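Local coordinates for uncharacterized protein (Magnetospirillum magneticum AMB-1, PDB 5MU5) that probably acts as a Maf-type glycosyltransferase that modifies flagellin with sugar and takes part in the formation of bacterial flagella, at residues Asn325-Tyr330 with Thr352-Val357; Glu245-Arg250 with Glu651-Leu656. All coordinates share one frame; numbering follows the deposited sequence.

Contact 1: Asn325-Tyr330 with Thr352-Val357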
loop_
_atom_site.group_PDB
_atom_site.type_symbol
_atom_site.label_atom_id
_atom_site.label_comp_id
_atom_site.label_asym_id
_atom_site.label_seq_id
_atom_site.Cartn_x
_atom_site.Cartn_y
_atom_site.Cartn_z
ATOM N N ASN A 325 -10.879 3.530 -13.604
ATOM C CA ASN A 325 -11.950 4.495 -13.495
ATOM C C ASN A 325 -11.635 5.644 -14.468
ATOM O O ASN A 325 -10.520 5.773 -14.932
ATOM C CB ASN A 325 -12.003 5.032 -12.048
ATOM C CG ASN A 325 -12.780 6.339 -11.937
ATOM O OD1 ASN A 325 -12.178 7.430 -11.932
ATOM N ND2 ASN A 325 -14.119 6.243 -11.907
ATOM N N GLY A 326 -12.606 6.486 -14.779
ATOM C CA GLY A 326 -12.296 7.685 -15.554
ATOM C C GLY A 326 -12.831 7.760 -16.965
ATOM O O GLY A 326 -13.066 6.754 -17.628
ATOM N N ALA A 327 -12.983 8.984 -17.429
ATOM C CA ALA A 327 -13.560 9.234 -18.726
ATOM C C ALA A 327 -12.637 8.798 -19.864
ATOM O O ALA A 327 -13.120 8.341 -20.906
ATOM C CB ALA A 327 -13.923 10.703 -18.850
ATOM N N ALA A 328 -11.325 8.913 -19.664
ATOM C CA ALA A 328 -10.359 8.578 -20.720
ATOM C C ALA A 328 -10.399 7.086 -21.130
ATOM O O ALA A 328 -10.514 6.794 -22.322
ATOM C CB ALA A 328 -8.940 9.036 -20.356
ATOM N N PRO A 329 -10.290 6.145 -20.155
ATOM C CA PRO A 329 -10.496 4.738 -20.493
ATOM C C PRO A 329 -11.845 4.490 -21.184
ATOM O O PRO A 329 -11.922 3.703 -22.141
ATOM C CB PRO A 329 -10.463 4.037 -19.147
ATOM C CG PRO A 329 -9.672 4.931 -18.265
ATOM C CD PRO A 329 -9.981 6.323 -18.722
ATOM N N TYR A 330 -12.897 5.161 -20.727
ATOM C CA TYR A 330 -14.179 5.027 -21.394
ATOM C C TYR A 330 -14.115 5.514 -22.848
ATOM O O TYR A 330 -14.619 4.833 -23.755
ATOM C CB TYR A 330 -15.293 5.773 -20.641
ATOM C CG TYR A 330 -16.496 6.068 -21.509
ATOM C CD1 TYR A 330 -17.385 5.053 -21.864
ATOM C CD2 TYR A 330 -16.740 7.350 -21.987
ATOM C CE1 TYR A 330 -18.491 5.312 -22.661
ATOM C CE2 TYR A 330 -17.839 7.619 -22.805
ATOM C CZ TYR A 330 -18.708 6.591 -23.133
ATOM O OH TYR A 330 -19.809 6.823 -23.921
ATOM N N THR A 352 -15.865 0.467 -10.031
ATOM C CA THR A 352 -15.578 1.880 -10.176
ATOM C C THR A 352 -15.307 2.330 -11.606
ATOM O O THR A 352 -14.892 3.454 -11.802
ATOM C CB THR A 352 -14.360 2.264 -9.341
ATOM O OG1 THR A 352 -13.243 1.529 -9.814
ATOM C CG2 THR A 352 -14.606 1.968 -7.844
ATOM N N VAL A 353 -15.535 1.485 -12.611
ATOM C CA VAL A 353 -15.350 1.955 -13.982
ATOM C C VAL A 353 -16.396 3.017 -14.324
ATOM O O VAL A 353 -17.457 3.107 -13.679
ATOM C CB VAL A 353 -15.390 0.822 -15.028
ATOM C CG1 VAL A 353 -14.300 -0.192 -14.722
ATOM C CG2 VAL A 353 -16.777 0.169 -15.135
ATOM N N ASP A 354 -16.106 3.825 -15.337
ATOM C CA ASP A 354 -17.042 4.876 -15.728
ATOM C C ASP A 354 -18.456 4.299 -15.967
ATOM O O ASP A 354 -18.608 3.348 -16.697
ATOM C CB ASP A 354 -16.529 5.606 -16.973
ATOM C CG ASP A 354 -17.261 6.941 -17.230
ATOM O OD1 ASP A 354 -18.414 6.908 -17.723
ATOM O OD2 ASP A 354 -16.661 8.011 -16.951
ATOM N N PRO A 355 -19.495 4.884 -15.361
ATOM C CA PRO A 355 -20.862 4.363 -15.563
ATOM C C PRO A 355 -21.312 4.250 -17.008
ATOM O O PRO A 355 -22.165 3.422 -17.302
ATOM C CB PRO A 355 -21.745 5.386 -14.853
ATOM C CG PRO A 355 -20.863 6.023 -13.856
ATOM C CD PRO A 355 -19.479 6.032 -14.439
ATOM N N ARG A 356 -20.753 5.072 -17.894
ATOM C CA ARG A 356 -21.120 5.049 -19.324
ATOM C C ARG A 356 -20.582 3.835 -20.069
ATOM O O ARG A 356 -20.945 3.600 -21.216
ATOM C CB ARG A 356 -20.614 6.314 -20.028
ATOM C CG ARG A 356 -21.257 7.590 -19.519
ATOM C CD ARG A 356 -20.540 8.799 -20.057
ATOM N NE ARG A 356 -19.233 8.963 -19.437
ATOM C CZ ARG A 356 -18.426 10.005 -19.634
ATOM N NH1 ARG A 356 -18.763 10.982 -20.461
ATOM N NH2 ARG A 356 -17.274 10.073 -19.009
ATOM N N VAL A 357 -19.695 3.081 -19.430
ATOM C CA VAL A 357 -19.138 1.882 -20.047
ATOM C C VAL A 357 -20.239 0.864 -20.313
ATOM O O VAL A 357 -20.183 0.139 -21.294
ATOM C CB VAL A 357 -18.035 1.249 -19.162
ATOM C CG1 VAL A 357 -17.569 -0.072 -19.732
ATOM C CG2 VAL A 357 -16.843 2.185 -19.049
HETATM O O HOH W 1 -13.651 3.927 -16.694
HETATM O O HOH W 2 -15.391 7.801 -14.244
#

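Contact 2: Glu245-Arg250 with Glu651-Leu656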
loop_
_atom_site.group_PDB
_atom_site.type_symbol
_atom_site.label_atom_id
_atom_site.label_comp_id
_atom_site.label_asym_id
_atom_site.label_seq_id
_atom_site.Cartn_x
_atom_site.Cartn_y
_atom_site.Cartn_z
ATOM N N GLU A 245 -11.839 9.476 -3.770
ATOM C CA GLU A 245 -12.796 8.603 -3.116
ATOM C C GLU A 245 -14.201 9.012 -3.504
ATOM O O GLU A 245 -15.061 8.164 -3.624
ATOM C CB GLU A 245 -12.628 8.603 -1.603
ATOM C CG GLU A 245 -11.286 8.032 -1.145
ATOM C CD GLU A 245 -11.115 6.540 -1.418
ATOM O OE1 GLU A 245 -12.095 5.779 -1.271
ATOM O OE2 GLU A 245 -9.977 6.122 -1.750
ATOM N N MET A 246 -14.434 10.309 -3.695
ATOM C CA MET A 246 -15.726 10.775 -4.180
ATOM C C MET A 246 -16.005 10.172 -5.549
ATOM O O MET A 246 -17.095 9.649 -5.786
ATOM C CB MET A 246 -15.792 12.296 -4.273
ATOM C CG MET A 246 -15.897 13.002 -2.938
ATOM S SD MET A 246 -15.888 14.786 -3.168
ATOM C CE MET A 246 -16.431 15.292 -1.547
ATOM N N GLU A 247 -15.024 10.218 -6.441
ATOM C CA GLU A 247 -15.220 9.647 -7.767
ATOM C C GLU A 247 -15.463 8.134 -7.769
ATOM O O GLU A 247 -16.256 7.652 -8.558
ATOM C CB GLU A 247 -14.038 9.953 -8.674
ATOM C CG GLU A 247 -14.106 9.305 -10.060
ATOM C CD GLU A 247 -15.456 9.464 -10.754
ATOM O OE1 GLU A 247 -16.171 10.447 -10.446
ATOM O OE2 GLU A 247 -15.815 8.605 -11.604
ATOM N N MET A 248 -14.761 7.397 -6.913
ATOM C CA MET A 248 -14.878 5.943 -6.878
ATOM C C MET A 248 -16.274 5.575 -6.452
ATOM O O MET A 248 -16.895 4.704 -7.045
ATOM C CB MET A 248 -13.927 5.316 -5.860
ATOM C CG MET A 248 -12.437 5.449 -6.112
ATOM S SD MET A 248 -11.862 4.781 -7.670
ATOM C CE MET A 248 -11.925 6.209 -8.748
ATOM N N THR A 249 -16.728 6.232 -5.390
ATOM C CA THR A 249 -18.026 5.982 -4.807
ATOM C C THR A 249 -19.136 6.455 -5.751
ATOM O O THR A 249 -20.174 5.802 -5.830
ATOM C CB THR A 249 -18.133 6.627 -3.402
ATOM O OG1 THR A 249 -17.255 5.954 -2.504
ATOM C CG2 THR A 249 -19.519 6.531 -2.839
ATOM N N ARG A 250 -18.928 7.562 -6.465
ATOM C CA ARG A 250 -19.919 8.016 -7.452
ATOM C C ARG A 250 -20.047 6.999 -8.606
ATOM O O ARG A 250 -21.147 6.624 -9.002
ATOM C CB ARG A 250 -19.551 9.373 -8.026
ATOM C CG ARG A 250 -20.554 9.917 -9.030
ATOM C CD ARG A 250 -19.910 10.941 -9.942
ATOM N NE ARG A 250 -19.028 10.278 -10.896
ATOM C CZ ARG A 250 -19.427 9.753 -12.053
ATOM N NH1 ARG A 250 -20.696 9.827 -12.434
ATOM N NH2 ARG A 250 -18.544 9.147 -12.827
ATOM N N GLU A 651 -23.186 14.452 -14.097
ATOM C CA GLU A 651 -23.248 13.801 -15.411
ATOM C C GLU A 651 -22.035 12.918 -15.707
ATOM O O GLU A 651 -22.140 11.973 -16.484
ATOM C CB GLU A 651 -23.401 14.849 -16.510
ATOM C CG GLU A 651 -24.742 15.567 -16.468
ATOM C CD GLU A 651 -24.776 16.850 -17.293
ATOM O OE1 GLU A 651 -23.703 17.347 -17.703
ATOM O OE2 GLU A 651 -25.888 17.379 -17.517
ATOM N N SER A 652 -20.885 13.243 -15.112
ATOM C CA SER A 652 -19.661 12.457 -15.290
ATOM C C SER A 652 -18.608 12.808 -14.240
ATOM O O SER A 652 -18.733 13.797 -13.510
ATOM C CB SER A 652 -19.056 12.695 -16.672
ATOM O OG SER A 652 -18.289 13.888 -16.679
ATOM N N ASP A 653 -17.558 11.998 -14.198
ATOM C CA ASP A 653 -16.434 12.217 -13.287
ATOM C C ASP A 653 -15.790 13.579 -13.502
ATOM O O ASP A 653 -15.308 14.196 -12.542
ATOM C CB ASP A 653 -15.342 11.154 -13.500
ATOM C CG ASP A 653 -14.699 11.215 -14.906
ATOM O OD1 ASP A 653 -15.410 11.579 -15.881
ATOM O OD2 ASP A 653 -13.489 10.901 -15.032
ATOM N N GLU A 654 -15.758 14.021 -14.768
ATOM C CA GLU A 654 -15.102 15.275 -15.133
ATOM C C GLU A 654 -15.920 16.462 -14.682
ATOM O O GLU A 654 -15.358 17.499 -14.395
ATOM C CB GLU A 654 -14.766 15.340 -16.636
ATOM C CG GLU A 654 -13.643 14.366 -17.022
ATOM C CD GLU A 654 -13.356 14.279 -18.528
ATOM O OE1 GLU A 654 -14.281 14.448 -19.349
ATOM O OE2 GLU A 654 -12.189 14.017 -18.897
ATOM N N GLU A 655 -17.235 16.312 -14.587
ATOM C CA GLU A 655 -18.062 17.392 -14.062
ATOM C C GLU A 655 -17.756 17.552 -12.569
ATOM O O GLU A 655 -17.493 18.666 -12.085
ATOM C CB GLU A 655 -19.549 17.111 -14.269
ATOM C CG GLU A 655 -20.449 18.271 -13.851
ATOM C CD GLU A 655 -21.899 17.861 -13.609
ATOM O OE1 GLU A 655 -22.450 17.078 -14.417
ATOM O OE2 GLU A 655 -22.493 18.323 -12.604
ATOM N N LEU A 656 -17.783 16.435 -11.848
ATOM C CA LEU A 656 -17.508 16.425 -10.409
ATOM C C LEU A 656 -16.140 17.023 -10.079
ATOM O O LEU A 656 -16.023 17.881 -9.176
ATOM C CB LEU A 656 -17.579 15.003 -9.868
ATOM C CG LEU A 656 -17.108 14.783 -8.437
ATOM C CD1 LEU A 656 -17.811 15.711 -7.455
ATOM C CD2 LEU A 656 -17.386 13.338 -8.080
#

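Contact 1: Asn325-Tyr330 with Thr352-Val357
Asn-325 and Thr-352 make the one direct hydrogen bond between 325-330 and 352-357. ND2 of Asn-325 donates to O of Thr-352 at 2.9 Å; this oxygen lies in the amide plane of Asn-325, and ND2 stands nearly in line with the C=O bond (171° at the oxygen). The first torsion of Asn-325, 162°, places the amide opposite the backbone N, and ND2 also donates to Glu-247, so two acceptors fix the rotation of the amide. The hydroxyl of Thr-352 is turned to Ser-350, with which it is hydrogen-bonded.

Water carries the next polar links. One molecule donates to O of Gly-326 and accepts from N of Asp-354 at 2.8 Å; another donates to OD2 of Asp-354 and accepts weakly from N of Gly-326.

The aromatic packing centres on Tyr-330. CB of Arg-356 sits over one face of the ring, toward its rim and 3.8 Å from its centroid, a CH-pi contact. The guanidinium is nearly parallel to the ring (18° between planes), with CD2 of Tyr-330 over the rim of its face. CG2 of Val-357 approaches CD1 of Tyr-330 at 4.1 Å, and the guanidinium meets CB of Ala-327 at its edge.

A salt bridge within 352-357 holds Arg-356 in this pose: NE reaches OD1 of Asp-354 at 2.8 Å and NH2 reaches OD2, a side-on, two-nitrogen grip. OD1 also accepts from N of Arg-356, closing an Asx turn, so the carboxylate anchors both the side chain and the backbone of the arginine.

Gly-326 is the N-cap of helix 327-340, which links the adjacent parallel strands 319-322 and 346-350. The contact thus joins the start of the helix of a beta-alpha-beta unit to the loop leaving its second strand, at the C-terminal edge of the parallel strands in the MptE-like region.

Contact 2: Glu245-Arg250 with Glu651-Leu656
Glu-247 and Arg-250 of 245-250 meet the start of helix 653-661 without a hydrogen bond between the segments. The guanidinium of Arg-250 lies with one face against the backbone: C of Ser-652 is above its centre, 3.8 Å from CZ of Arg-250, and N of Asp-653 lies above the rim. The carboxylate of Glu-247 packs against the CB of Asp-653, with OE2 of Glu-247 at 3.2 Å from that carbon. Leu-656 supplies the apolar part; its CD2 stands 3.9 Å from CD of Arg-250, as the two side chains run past each other in opposite directions, and it also touches CB of Met-246.

Behind this layer, a salt bridge between residues three apart on the same helix sets the pose of Arg-250. NE donates to OE1 of Glu-247 at 2.9 Å and NH2 to OE2, both oxygens being met on their syn sides. The bend of Arg-250 at its third torsion (73°) swings the guanidinium round so that NE and NH2 face this carboxylate. Glu-247 OE2 has a further donor in Asn-325, and Asp-653 OD2 accepts from N of Ala-327; these NH groups probably ease the proximity of the two acids, whose OE2 and OD2 are 4.7 Å apart.

On the other segment, Ser-652 caps its helix through weak bonds from N of Glu-654 and Glu-655 to OG.

Farther out, Tyr-643 and Trp-642 of helix 618-646 touch Arg-250 and Leu-656, respectively, while Phe-593 of helix 589-609 packs on Met-246. Helix 242-257 thus packs against helices 589-609 and 618-646, and the start of helix 653-661, the last of the chain, closes on it.

Overall arrangement
Contact 1 and contact 2 form one continuous junction, their centres 10 Å apart and both about 23 Å from the centre of the chain. The residues of contact 1 fall within the 400 residues that separate the two segments of contact 2. Two probable hydrogen bonds join them: Asn-325 ND2 to Glu-247 OE2, 2.9 Å, and Ala-327 N to Asp-653 OD2, 3.1 Å. Packing adds Asn-325 CG against Met-248 CE at 3.3 Å. The second bond brings the acid of the C-terminal helix to the first turn of helix 327-340. Together the contacts fasten the MptE-like region to the helical bundle; how the junction relates to the active site remains open.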